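Local coordinates for protein iron-containing superoxide dismutase B2 (Trypanosoma brucei, PDB 3ESF) that probably removes toxic superoxide radicals by converting them into hydrogen peroxide and molecular oxygen at a bound iron(III) ion, at residues Ser21-Gln24 / Val25-Tyr29; Gln180-Trp183 / Asn184-Trp188. The protein carries 1 engineered substitution. One frame throughout, in Å; residues are numbered along the deposited sequence.

Contact 1 of 2, residues Ser21-Gln24 / Val25-Tyr29. With FE (Fe (III) ion), chain E.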
loop_
_atom_site.group_PDB
_atom_site.type_symbol
_atom_site.label_atom_id
_atom_site.label_comp_id
_atom_site.label_asym_id
_atom_site.label_seq_id
_atom_site.Cartn_x
_atom_site.Cartn_y
_atom_site.Cartn_z
ATOM N N SER A 21 11.322 8.964 -13.496
ATOM C CA SER A 21 11.106 9.053 -14.937
ATOM C C SER A 21 9.809 9.776 -15.301
ATOM O O SER A 21 8.858 9.871 -14.494
ATOM C CB SER A 21 11.097 7.644 -15.547
ATOM O OG SER A 21 9.893 6.947 -15.217
ATOM N N LYS A 22 9.763 10.240 -16.540
ATOM C CA LYS A 22 8.567 10.796 -17.104
ATOM C C LYS A 22 7.371 9.846 -16.927
ATOM O O LYS A 22 6.310 10.291 -16.505
ATOM C CB LYS A 22 8.800 11.135 -18.583
ATOM C CG LYS A 22 7.768 12.053 -19.171
ATOM C CD LYS A 22 7.937 12.149 -20.686
ATOM C CE LYS A 22 6.607 12.488 -21.348
ATOM N NZ LYS A 22 6.795 13.069 -22.714
ATOM N N GLU A 23 7.555 8.557 -17.238
ATOM C CA GLU A 23 6.487 7.567 -17.063
ATOM C C GLU A 23 6.014 7.394 -15.615
ATOM O O GLU A 23 4.821 7.365 -15.370
ATOM C CB GLU A 23 6.808 6.212 -17.717
ATOM C CG GLU A 23 5.586 5.255 -17.715
ATOM C CD GLU A 23 5.884 3.875 -18.290
ATOM O OE1 GLU A 23 6.975 3.322 -18.014
ATOM O OE2 GLU A 23 5.013 3.344 -19.024
ATOM N N GLN A 24 6.952 7.291 -14.673
ATOM C CA GLN A 24 6.643 7.250 -13.232
ATOM C C GLN A 24 5.850 8.474 -12.730
ATOM O O GLN A 24 4.834 8.334 -12.045
ATOM C CB GLN A 24 7.946 7.096 -12.401
ATOM C CG GLN A 24 7.733 6.949 -10.886
ATOM C CD GLN A 24 6.950 5.683 -10.500
ATOM O OE1 GLN A 24 7.541 4.618 -10.267
ATOM N NE2 GLN A 24 5.616 5.806 -10.409
ATOM N N VAL A 25 6.331 9.665 -13.057
ATOM C CA VAL A 25 5.643 10.910 -12.724
ATOM C C VAL A 25 4.260 11.033 -13.430
ATOM O O VAL A 25 3.291 11.509 -12.823
ATOM C CB VAL A 25 6.551 12.146 -13.028
ATOM C CG1 VAL A 25 5.798 13.470 -12.793
ATOM C CG2 VAL A 25 7.858 12.087 -12.186
ATOM N N THR A 26 4.180 10.607 -14.690
ATOM C CA THR A 26 2.907 10.655 -15.460
ATOM C C THR A 26 1.828 9.811 -14.818
ATOM O O THR A 26 0.737 10.324 -14.552
ATOM C CB THR A 26 3.079 10.204 -16.917
ATOM O OG1 THR A 26 3.952 11.117 -17.577
ATOM C CG2 THR A 26 1.760 10.233 -17.642
ATOM N N PHE A 27 2.103 8.526 -14.574
ATOM C CA PHE A 27 1.086 7.686 -13.911
ATOM C C PHE A 27 0.732 8.244 -12.541
ATOM O O PHE A 27 -0.445 8.303 -12.179
ATOM C CB PHE A 27 1.475 6.190 -13.860
ATOM C CG PHE A 27 1.157 5.449 -15.131
ATOM C CD1 PHE A 27 -0.091 4.860 -15.312
ATOM C CD2 PHE A 27 2.083 5.393 -16.170
ATOM C CE1 PHE A 27 -0.400 4.187 -16.501
ATOM C CE2 PHE A 27 1.792 4.727 -17.350
ATOM C CZ PHE A 27 0.544 4.131 -17.524
ATOM N N HIS A 28 1.736 8.677 -11.789
ATOM C CA HIS A 28 1.504 9.078 -10.409
ATOM C C HIS A 28 0.610 10.342 -10.303
ATOM O O HIS A 28 -0.351 10.398 -9.499
ATOM C CB HIS A 28 2.856 9.274 -9.713
ATOM C CG HIS A 28 2.762 9.293 -8.229
ATOM N ND1 HIS A 28 3.848 9.519 -7.422
ATOM C CD2 HIS A 28 1.702 9.133 -7.402
ATOM C CE1 HIS A 28 3.466 9.498 -6.159
ATOM N NE2 HIS A 28 2.169 9.263 -6.122
ATOM N N TYR A 29 0.933 11.331 -11.139
ATOM C CA TYR A 29 0.176 12.574 -11.213
ATOM C C TYR A 29 -1.139 12.381 -11.971
ATOM O O TYR A 29 -2.189 12.707 -11.427
ATOM C CB TYR A 29 1.014 13.724 -11.828
ATOM C CG TYR A 29 0.341 15.091 -11.800
ATOM C CD1 TYR A 29 0.573 15.991 -10.740
ATOM C CD2 TYR A 29 -0.506 15.496 -12.842
ATOM C CE1 TYR A 29 -0.046 17.243 -10.709
ATOM C CE2 TYR A 29 -1.137 16.720 -12.816
ATOM C CZ TYR A 29 -0.904 17.602 -11.745
ATOM O OH TYR A 29 -1.518 18.843 -11.742
HETATM FE FE FE E . 1.054 8.650 -4.348
HETATM O O HOH W 1 0.249 8.072 -2.453
#

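Contact 2 of 2, residues Gln180-Trp183 / Asn184-Trp188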
loop_
_atom_site.group_PDB
_atom_site.type_symbol
_atom_site.label_atom_id
_atom_site.label_comp_id
_atom_site.label_asym_id
_atom_site.label_seq_id
_atom_site.Cartn_x
_atom_site.Cartn_y
_atom_site.Cartn_z
ATOM N N GLN A 180 16.913 6.682 -1.723
ATOM C CA GLN A 180 18.208 7.277 -2.079
ATOM C C GLN A 180 18.048 8.326 -3.198
ATOM O O GLN A 180 18.602 9.424 -3.128
ATOM C CB GLN A 180 19.223 6.171 -2.441
ATOM C CG GLN A 180 19.826 5.419 -1.208
ATOM C CD GLN A 180 20.242 6.342 -0.018
ATOM O OE1 GLN A 180 21.194 7.117 -0.116
ATOM N NE2 GLN A 180 19.512 6.251 1.094
ATOM N N THR A 181 17.243 7.998 -4.209
ATOM C CA THR A 181 16.843 8.983 -5.216
ATOM C C THR A 181 16.104 10.205 -4.623
ATOM O O THR A 181 16.394 11.334 -5.012
ATOM C CB THR A 181 16.046 8.292 -6.341
ATOM O OG1 THR A 181 16.967 7.484 -7.088
ATOM C CG2 THR A 181 15.337 9.312 -7.240
ATOM N N PHE A 182 15.208 9.985 -3.652
ATOM C CA PHE A 182 14.558 11.105 -2.949
ATOM C C PHE A 182 15.569 12.095 -2.350
ATOM O O PHE A 182 15.392 13.315 -2.432
ATOM C CB PHE A 182 13.566 10.623 -1.863
ATOM C CG PHE A 182 12.866 11.763 -1.147
ATOM C CD1 PHE A 182 11.787 12.415 -1.749
ATOM C CD2 PHE A 182 13.314 12.196 0.119
ATOM C CE1 PHE A 182 11.158 13.494 -1.121
ATOM C CE2 PHE A 182 12.703 13.263 0.758
ATOM C CZ PHE A 182 11.630 13.928 0.142
ATOM N N TRP A 183 16.635 11.566 -1.758
ATOM C CA TRP A 183 17.731 12.421 -1.241
ATOM C C TRP A 183 18.472 13.230 -2.307
ATOM O O TRP A 183 19.099 14.263 -2.006
ATOM C CB TRP A 183 18.710 11.571 -0.458
ATOM C CG TRP A 183 18.154 11.064 0.835
ATOM C CD1 TRP A 183 18.065 9.764 1.228
ATOM C CD2 TRP A 183 17.626 11.852 1.909
ATOM N NE1 TRP A 183 17.506 9.684 2.481
ATOM C CE2 TRP A 183 17.220 10.952 2.923
ATOM C CE3 TRP A 183 17.453 13.236 2.112
ATOM C CZ2 TRP A 183 16.661 11.384 4.144
ATOM C CZ3 TRP A 183 16.884 13.670 3.320
ATOM C CH2 TRP A 183 16.493 12.732 4.325
ATOM N N ASN A 184 18.398 12.774 -3.558
ATOM C CA ASN A 184 19.010 13.529 -4.667
ATOM C C ASN A 184 18.101 14.603 -5.244
ATOM O O ASN A 184 18.552 15.419 -6.023
ATOM C CB ASN A 184 19.487 12.586 -5.787
ATOM C CG ASN A 184 20.711 11.769 -5.389
ATOM O OD1 ASN A 184 21.622 12.264 -4.694
ATOM N ND2 ASN A 184 20.755 10.520 -5.844
ATOM N N VAL A 185 16.816 14.584 -4.882
ATOM C CA VAL A 185 15.841 15.557 -5.429
ATOM C C VAL A 185 15.194 16.402 -4.328
ATOM O O VAL A 185 14.476 17.359 -4.615
ATOM C CB VAL A 185 14.730 14.893 -6.317
ATOM C CG1 VAL A 185 15.354 14.255 -7.568
ATOM C CG2 VAL A 185 13.883 13.860 -5.513
ATOM N N VAL A 186 15.455 16.054 -3.069
ATOM C CA VAL A 186 14.840 16.774 -1.948
ATOM C C VAL A 186 15.014 18.311 -2.113
ATOM O O VAL A 186 16.120 18.812 -2.336
ATOM C CB VAL A 186 15.330 16.255 -0.556
ATOM C CG1 VAL A 186 16.848 16.446 -0.388
ATOM C CG2 VAL A 186 14.560 16.923 0.583
ATOM N N ASN A 187 13.896 19.024 -2.021
ATOM C CA ASN A 187 13.839 20.462 -2.281
ATOM C C ASN A 187 13.950 21.271 -0.981
ATOM O O ASN A 187 12.945 21.482 -0.293
ATOM C CB ASN A 187 12.538 20.788 -3.044
ATOM C CG ASN A 187 12.462 22.226 -3.519
ATOM O OD1 ASN A 187 13.387 22.987 -3.342
ATOM N ND2 ASN A 187 11.346 22.596 -4.128
ATOM N N TRP A 188 15.174 21.722 -0.668
ATOM C CA TRP A 188 15.446 22.518 0.539
ATOM C C TRP A 188 14.903 23.958 0.475
ATOM O O TRP A 188 14.684 24.584 1.523
ATOM C CB TRP A 188 16.946 22.508 0.897
ATOM C CG TRP A 188 17.480 21.123 1.148
ATOM C CD1 TRP A 188 18.430 20.474 0.424
ATOM C CD2 TRP A 188 17.061 20.197 2.173
ATOM N NE1 TRP A 188 18.640 19.213 0.939
ATOM C CE2 TRP A 188 17.821 19.028 2.018
ATOM C CE3 TRP A 188 16.119 20.251 3.205
ATOM C CZ2 TRP A 188 17.670 17.916 2.860
ATOM C CZ3 TRP A 188 15.985 19.151 4.054
ATOM C CH2 TRP A 188 16.743 18.002 3.868
HETATM O O HOH W 2 18.899 9.355 -8.021
HETATM O O HOH W 3 22.293 14.640 -2.874
#

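Contact 1 of 2, residues Ser21-Gln24 / Val25-Tyr29
Glu23 and Phe27 run side by side from the opening turns of helix 22-45, the first helix of the alpha-hairpin domain of iron/manganese superoxide dismutases, which Ser21 N-caps. Glu23 CG, turned opposite the backbone N, lies 3.8 Å from Phe27 CD2; the chain runs on extended from there, and the carboxylate is turned 59° from the ring plane. Main chain meets the same ring: Glu23 O lies in its plane, at the edge, 3.5 Å from Phe27 CD2. Ile169 touches both side chains, and Asn173 of the second subunit packs on Phe27, which places this flank at the dimer interface.

Ser21 OG accepts the N-H of Gln24 at 3.0 Å from Gln24 N, and the hydroxyl also bonds Asp170 OD1. Gln24 OE1 takes the backbone N-H of Asp170, so cap and first turn are tied to one residue of helix 168-171. Lys22 O, in the first turn, accepts twice from Thr26 one turn further on, from opposite faces of its carbonyl plane: from Thr26 OG1 at 2.7 Å and from Thr26 N at 2.8 Å. The OG1 bond, made with OG1 beside the threonine's own backbone N, favours this side-chain rotation.

His28 belongs to the helix through its N-H, with His28 N 3.1 Å from Gln24 O, but its imidazole serves the metal. With chi1 at -163°, the ring reaches away from the first turn, joining His76, Asp161 and His165 around the iron. His28 NE2 binds the iron at 2.2 Å, and water 1 sits trans to it, the NE2-iron-oxygen angle being about 171°.

Contact 2 of 2, residues Gln180-Trp183 / Asn184-Trp188
Phe182 O is gripped by two successive backbone N-H groups: Val185 N at 3.1 Å and, through a bent and weak bond, Val186 N at 2.8 Å. The Val185 bond spans three residues, as in a tighter 3-10-type turn, and its donor stands 67° out of the carbonyl plane. Thr181 O likewise takes a three-residue bond, from Asn184 N at 2.9 Å, whereas the bond from Asn184 N to Gln180 O, four residues back, is weak.

Asn184 folds its amide back along the turn, since its CG sits beside its own backbone N. There Asn184 ND2 donates to water 2 at 3.1 Å, and this water also bonds the hydroxyl of Thr181, whose main partner is Tyr171 OH.

The residues form the frayed C-terminal end of helix 175-185 and the short link to helix 188-196, in the C-terminal domain of the iron/manganese superoxide dismutase fold. Val186, where the chain leaves the helix, fills the junction with both its methyl groups. Its chi1 of 61° sets CG1 against the rim of the Trp183 indole, 4.1 Å from Trp183 CE3 and near the ring plane. Val186 CG2 meets Phe182 CE2, also at 4.1 Å, the two side chains crossing at about a right angle. Val186 CG2 also lies 3.9 Å above one face of the Trp188 ring, offset toward its rim. Leu158 of strand 154-161 touches Val186 and Trp188, backing this cluster with the sheet.

The two indoles do not stack. Trp188 CZ2 approaches the edge of Trp183, 4.3 Å from Trp183 CZ3, while their N-H groups point to separate acceptors: Trp183 NE1 bonds Thr114 OG1, and Trp188 NE1 bonds Gly89 O.

How the contacts relate
Contact 1 lies in the alpha-hairpin domain and contact 2 in the C-terminal domain. Their centres are about 17 Å apart and their nearest atoms about 7 Å, so they do not touch. Shared neighbours relate them: Ile20 packs on Val25 of the first and Thr181 of the second, while neighbouring residues of helix 168-171 serve both, Asp170 bonding Ser21 and Tyr171 bonding Thr181. Contact 1 supplies the metal ligand His28. Contact 2 supplies none: the side chain of Phe182 is about 12 Å from the bound iron(III) ion, so it lies outside the coordination sphere. That side chain of Phe182 is about 8 Å from that of the ligand Asp161.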